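Local coordinates for 3-oxoacyl-[acyl-carrier-protein] synthase 3 (Micrococcus luteus NCTC 2665, PDB 4EWP) that probably catalyses the first condensation step of fatty acid synthesis, joining an acyl-CoA primer to malonyl-ACP with loss of carbon dioxide, at residues A86-T91 with Y117-A122; Y126-A131 with G339-A344. One frame throughout, in Å; residues are numbered along the deposited sequence.

Contact 1: A86-T91 with Y117-A122; sequences AVIVST and YDVSAA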
loop_
_atom_site.group_PDB
_atom_site.type_symbol
_atom_site.label_atom_id
_atom_site.label_comp_id
_atom_site.label_asym_id
_atom_site.label_seq_id
_atom_site.Cartn_x
_atom_site.Cartn_y
_atom_site.Cartn_z
ATOM N N ALA A 86 5.595 7.381 -11.951
ATOM C CA ALA A 86 4.968 6.741 -10.795
ATOM C C ALA A 86 5.868 6.815 -9.572
ATOM O O ALA A 86 7.097 6.832 -9.698
ATOM C CB ALA A 86 4.627 5.294 -11.103
ATOM N N VAL A 87 5.256 6.852 -8.394
ATOM C CA VAL A 87 5.984 6.976 -7.143
ATOM C C VAL A 87 5.431 5.922 -6.207
ATOM O O VAL A 87 4.252 5.953 -5.881
ATOM C CB VAL A 87 5.771 8.366 -6.482
ATOM C CG1 VAL A 87 6.407 8.412 -5.117
ATOM C CG2 VAL A 87 6.314 9.491 -7.362
ATOM N N ILE A 88 6.269 4.974 -5.797
ATOM C CA ILE A 88 5.832 3.912 -4.896
ATOM C C ILE A 88 6.597 4.032 -3.594
ATOM O O ILE A 88 7.834 4.001 -3.574
ATOM C CB ILE A 88 6.076 2.505 -5.486
ATOM C CG1 ILE A 88 5.397 2.362 -6.844
ATOM C CG2 ILE A 88 5.574 1.436 -4.539
ATOM C CD1 ILE A 88 5.630 1.016 -7.504
ATOM N N VAL A 89 5.866 4.189 -2.502
ATOM C CA VAL A 89 6.513 4.329 -1.207
ATOM C C VAL A 89 6.151 3.138 -0.336
ATOM O O VAL A 89 4.980 2.888 -0.036
ATOM C CB VAL A 89 6.119 5.628 -0.497
ATOM C CG1 VAL A 89 6.562 5.568 0.961
ATOM C CG2 VAL A 89 6.697 6.837 -1.233
ATOM N N SER A 90 7.166 2.387 0.055
ATOM C CA SER A 90 6.928 1.206 0.848
ATOM C C SER A 90 7.282 1.488 2.298
ATOM O O SER A 90 8.449 1.633 2.635
ATOM C CB SER A 90 7.728 0.048 0.281
ATOM O OG SER A 90 7.747 -0.999 1.215
ATOM N N THR A 91 6.262 1.580 3.150
ATOM C CA THR A 91 6.442 1.964 4.543
ATOM C C THR A 91 5.261 1.498 5.385
ATOM O O THR A 91 4.149 1.387 4.879
ATOM C CB THR A 91 6.522 3.494 4.682
ATOM O OG1 THR A 91 6.729 3.847 6.054
ATOM C CG2 THR A 91 5.226 4.137 4.234
ATOM N N TYR A 117 1.407 6.095 -4.531
ATOM C CA TYR A 117 0.730 5.309 -3.492
ATOM C C TYR A 117 1.720 4.657 -2.540
ATOM O O TYR A 117 2.874 4.430 -2.907
ATOM C CB TYR A 117 -0.172 4.236 -4.114
ATOM C CG TYR A 117 0.527 3.177 -4.972
ATOM C CD1 TYR A 117 0.842 1.924 -4.458
ATOM C CD2 TYR A 117 0.823 3.422 -6.306
ATOM C CE1 TYR A 117 1.457 0.953 -5.259
ATOM C CE2 TYR A 117 1.425 2.466 -7.100
ATOM C CZ TYR A 117 1.733 1.241 -6.582
ATOM O OH TYR A 117 2.326 0.309 -7.392
ATOM N N ASP A 118 1.265 4.357 -1.325
ATOM C CA ASP A 118 2.072 3.609 -0.360
ATOM C C ASP A 118 1.695 2.142 -0.469
ATOM O O ASP A 118 0.563 1.813 -0.838
ATOM C CB ASP A 118 1.798 4.051 1.082
ATOM C CG ASP A 118 2.219 5.489 1.365
ATOM O OD1 ASP A 118 2.828 6.153 0.484
ATOM O OD2 ASP A 118 1.934 5.958 2.494
ATOM N N VAL A 119 2.647 1.277 -0.132
ATOM C CA VAL A 119 2.476 -0.167 -0.157
ATOM C C VAL A 119 2.766 -0.722 1.238
ATOM O O VAL A 119 3.630 -0.208 1.947
ATOM C CB VAL A 119 3.460 -0.807 -1.158
ATOM C CG1 VAL A 119 3.775 -2.232 -0.776
ATOM C CG2 VAL A 119 2.906 -0.735 -2.564
ATOM N N SER A 120 2.022 -1.742 1.646
ATOM C CA SER A 120 2.268 -2.384 2.928
ATOM C C SER A 120 2.728 -3.820 2.709
ATOM O O SER A 120 1.908 -4.717 2.440
ATOM C CB SER A 120 1.018 -2.379 3.809
ATOM O OG SER A 120 1.290 -2.947 5.088
ATOM N N ALA A 121 4.037 -4.024 2.840
ATOM C CA ALA A 121 4.636 -5.343 2.700
ATOM C C ALA A 121 5.862 -5.456 3.597
ATOM O O ALA A 121 6.841 -6.178 3.292
ATOM C CB ALA A 121 4.980 -5.614 1.254
ATOM N N ALA A 122 5.804 -4.724 4.708
ATOM C CA ALA A 122 6.796 -4.867 5.760
ATOM C C ALA A 122 8.212 -4.765 5.207
ATOM O O ALA A 122 8.482 -3.945 4.311
ATOM C CB ALA A 122 6.594 -6.205 6.485
HETATM O O HOH W 1 5.864 -1.927 3.027
#
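V87 and V89 trade backbone hydrogen bonds with Y117 and V119 in a parallel ladder. Y117 N reaches V87 O at 3.2 Å. V89 N returns to Y117 O at 3.0 Å, and V119 N closes on V89 O at 2.8 Å. That last carbonyl also receives a CA-H...O contact from D118 CA. Past it the ladder weakens, T91 N making only a weak bond of 3.4 Å to V119 O. A water takes over there: it donates to V119 O, accepts from A121 N and is hydrogen-bonded to S90 OG, tying both strand ends together where the chain leaves the sheet.

The two strands are the first and last parts of a beta-alpha-beta unit whose helix is 101-108, set in one of the two five-stranded sheets of the thiolase fold. Within this chain 116-120 is an edge strand, and D118 and S120 pair with an antiparallel strand of the second subunit, carrying the sheet across the dimer. A122 leads to C123, the predicted active-site cysteine.

The apolar packing lies on the face of I88, Y117 and V119, covered by helix 125-138. Y117 CG sits between its backbone N and carbonyl carbon (chi1 62°), which lays the ring alongside I88, with I88 CG1 3.8 Å from Y117 CZ. I88 CD1 comes 3.4 Å from Y117 OH; that hydroxyl is hydrogen-bonded to Q132. I88 CG2 meets V119 CG2 at 4.0 Å.

On the other face D118 runs beside V89, its OD1 3.5 Å from V89 CB. Each carboxylate oxygen accepts a backbone N-H, OD1 from A102 and OD2 from A101, which fixes the rotation of the group at the start of helix 101-108.

Contact 2: Y126-A131 with G339-A344; sequences YCYGVA and GLVYGA
Y128 reaches out from helix 125-138 across strand 341-348, its side chain at about a right angle to that of V341. Ring atom CE1 comes 3.3 Å from Y342 O, approaching obliquely, while G343 N lies off the ring edge, near its plane. The phenol oxygen goes further along the strand: Y128 OH is 3.7 Å from V341 CB and equally close to V341 CG1. A chi1 of -96°, away from a staggered position, helps carry the Y128 ring toward V341. Its hydroxyl is hydrogen-bonded to G191 O and to A116 N of the second subunit, and W190 packs edge-to-face with the ring.

One residue earlier, C127 points straight at the strand. Its CB is 3.3 Å from G343 O, and SG stands at the same distance from that oxygen. G343, having no side chain, lets C127 come up against its backbone, with the CA atoms of the two residues 5.1 Å apart. This close seat brings the helix, which follows the predicted nucleophile C123, down onto a strand of the C-terminal half of the thiolase fold.

Between 126-131 and 339-344 packing carries most of the contact; one residue beyond, Q345 NE2 gives C127 O a hydrogen bond, while the phenol's polar grip is directed to G191 and the second subunit.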
loop_
_atom_site.group_PDB
_atom_site.type_symbol
_atom_site.label_atom_id
_atom_site.label_comp_id
_atom_site.label_asym_id
_atom_site.label_seq_id
_atom_site.Cartn_x
_atom_site.Cartn_y
_atom_site.Cartn_z
ATOM N N TYR A 126 10.446 -3.099 -0.142
ATOM C CA TYR A 126 11.231 -2.603 -1.263
ATOM C C TYR A 126 11.238 -3.601 -2.422
ATOM O O TYR A 126 11.078 -3.207 -3.573
ATOM C CB TYR A 126 12.641 -2.259 -0.824
ATOM C CG TYR A 126 13.653 -2.258 -1.942
ATOM C CD1 TYR A 126 14.392 -3.392 -2.221
ATOM C CD2 TYR A 126 13.874 -1.120 -2.702
ATOM C CE1 TYR A 126 15.327 -3.407 -3.225
ATOM C CE2 TYR A 126 14.810 -1.115 -3.711
ATOM C CZ TYR A 126 15.542 -2.267 -3.960
ATOM O OH TYR A 126 16.472 -2.301 -4.970
ATOM N N CYS A 127 11.392 -4.890 -2.126
ATOM C CA CYS A 127 11.354 -5.916 -3.181
ATOM C C CYS A 127 9.967 -6.045 -3.828
ATOM O O CYS A 127 9.866 -6.356 -5.018
ATOM C CB CYS A 127 11.841 -7.275 -2.662
ATOM S SG CYS A 127 13.650 -7.349 -2.446
ATOM N N TYR A 128 8.909 -5.815 -3.048
ATOM C CA TYR A 128 7.542 -5.753 -3.587
ATOM C C TYR A 128 7.450 -4.521 -4.486
ATOM O O TYR A 128 6.865 -4.572 -5.559
ATOM C CB TYR A 128 6.483 -5.661 -2.460
ATOM C CG TYR A 128 5.860 -6.981 -2.042
ATOM C CD1 TYR A 128 6.637 -8.004 -1.478
ATOM C CD2 TYR A 128 4.490 -7.205 -2.189
ATOM C CE1 TYR A 128 6.065 -9.227 -1.086
ATOM C CE2 TYR A 128 3.907 -8.422 -1.810
ATOM C CZ TYR A 128 4.691 -9.424 -1.258
ATOM O OH TYR A 128 4.106 -10.617 -0.885
ATOM N N GLY A 129 8.041 -3.412 -4.037
ATOM C CA GLY A 129 8.066 -2.189 -4.823
ATOM C C GLY A 129 8.751 -2.416 -6.162
ATOM O O GLY A 129 8.288 -1.953 -7.197
ATOM N N VAL A 130 9.857 -3.152 -6.148
ATOM C CA VAL A 130 10.611 -3.381 -7.372
ATOM C C VAL A 130 9.815 -4.276 -8.319
ATOM O O VAL A 130 9.789 -4.030 -9.517
ATOM C CB VAL A 130 12.020 -3.951 -7.072
ATOM C CG1 VAL A 130 12.692 -4.479 -8.342
ATOM C CG2 VAL A 130 12.890 -2.869 -6.397
ATOM N N ALA A 131 9.142 -5.291 -7.774
ATOM C CA ALA A 131 8.305 -6.172 -8.589
ATOM C C ALA A 131 7.249 -5.329 -9.295
ATOM O O ALA A 131 7.005 -5.480 -10.500
ATOM C CB ALA A 131 7.646 -7.236 -7.725
ATOM N N GLY A 339 3.917 -10.761 7.932
ATOM C CA GLY A 339 2.922 -11.147 6.949
ATOM C C GLY A 339 2.460 -12.584 7.084
ATOM O O GLY A 339 1.282 -12.840 7.365
ATOM N N LEU A 340 3.372 -13.533 6.869
ATOM C CA LEU A 340 4.736 -13.245 6.458
ATOM C C LEU A 340 4.754 -12.952 4.951
ATOM O O LEU A 340 3.928 -13.473 4.205
ATOM C CB LEU A 340 5.623 -14.447 6.783
ATOM C CG LEU A 340 5.903 -14.775 8.263
ATOM C CD1 LEU A 340 6.458 -16.193 8.440
ATOM C CD2 LEU A 340 6.862 -13.756 8.859
ATOM N N VAL A 341 5.678 -12.103 4.511
ATOM C CA VAL A 341 5.849 -11.835 3.084
ATOM C C VAL A 341 7.330 -11.816 2.699
ATOM O O VAL A 341 8.197 -11.563 3.539
ATOM C CB VAL A 341 5.184 -10.505 2.643
ATOM C CG1 VAL A 341 3.666 -10.581 2.802
ATOM C CG2 VAL A 341 5.773 -9.313 3.414
ATOM N N TYR A 342 7.606 -12.077 1.422
ATOM C CA TYR A 342 8.966 -12.049 0.896
ATOM C C TYR A 342 8.996 -11.678 -0.587
ATOM O O TYR A 342 8.033 -11.904 -1.309
ATOM C CB TYR A 342 9.617 -13.415 1.064
ATOM C CG TYR A 342 8.873 -14.539 0.375
ATOM C CD1 TYR A 342 7.980 -15.346 1.073
ATOM C CD2 TYR A 342 9.063 -14.792 -0.975
ATOM C CE1 TYR A 342 7.306 -16.383 0.443
ATOM C CE2 TYR A 342 8.395 -15.820 -1.611
ATOM C CZ TYR A 342 7.516 -16.609 -0.898
ATOM O OH TYR A 342 6.856 -17.632 -1.544
ATOM N N GLY A 343 10.124 -11.142 -1.038
ATOM C CA GLY A 343 10.314 -10.830 -2.443
ATOM C C GLY A 343 11.793 -10.860 -2.808
ATOM O O GLY A 343 12.644 -10.452 -2.000
ATOM N N ALA A 344 12.101 -11.351 -4.012
ATOM C CA ALA A 344 13.480 -11.431 -4.476
ATOM C C ALA A 344 13.623 -11.205 -5.979
ATOM O O ALA A 344 12.744 -11.584 -6.759
ATOM C CB ALA A 344 14.094 -12.791 -4.097
#

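Overall arrangement
From the N terminus, strand 86-90 comes first, the chain passes through helix 101-108, and contact 1 closes this short loop when strand 116-120 returns alongside. A few residues on, helix 125-138 opens contact 2, which closes only after some 200 residues, at strand 341-348 near the C terminus. The two are in series, neither nested nor crossed. Contact 1 builds a sheet of the N-terminal half; contact 2 joins the next helix to the other sheet, so this helix lies between the two. The contacts also meet: A121 CB lies 3.7 Å from Y128 CG, with C123 in the turn between, and both reach the second subunit.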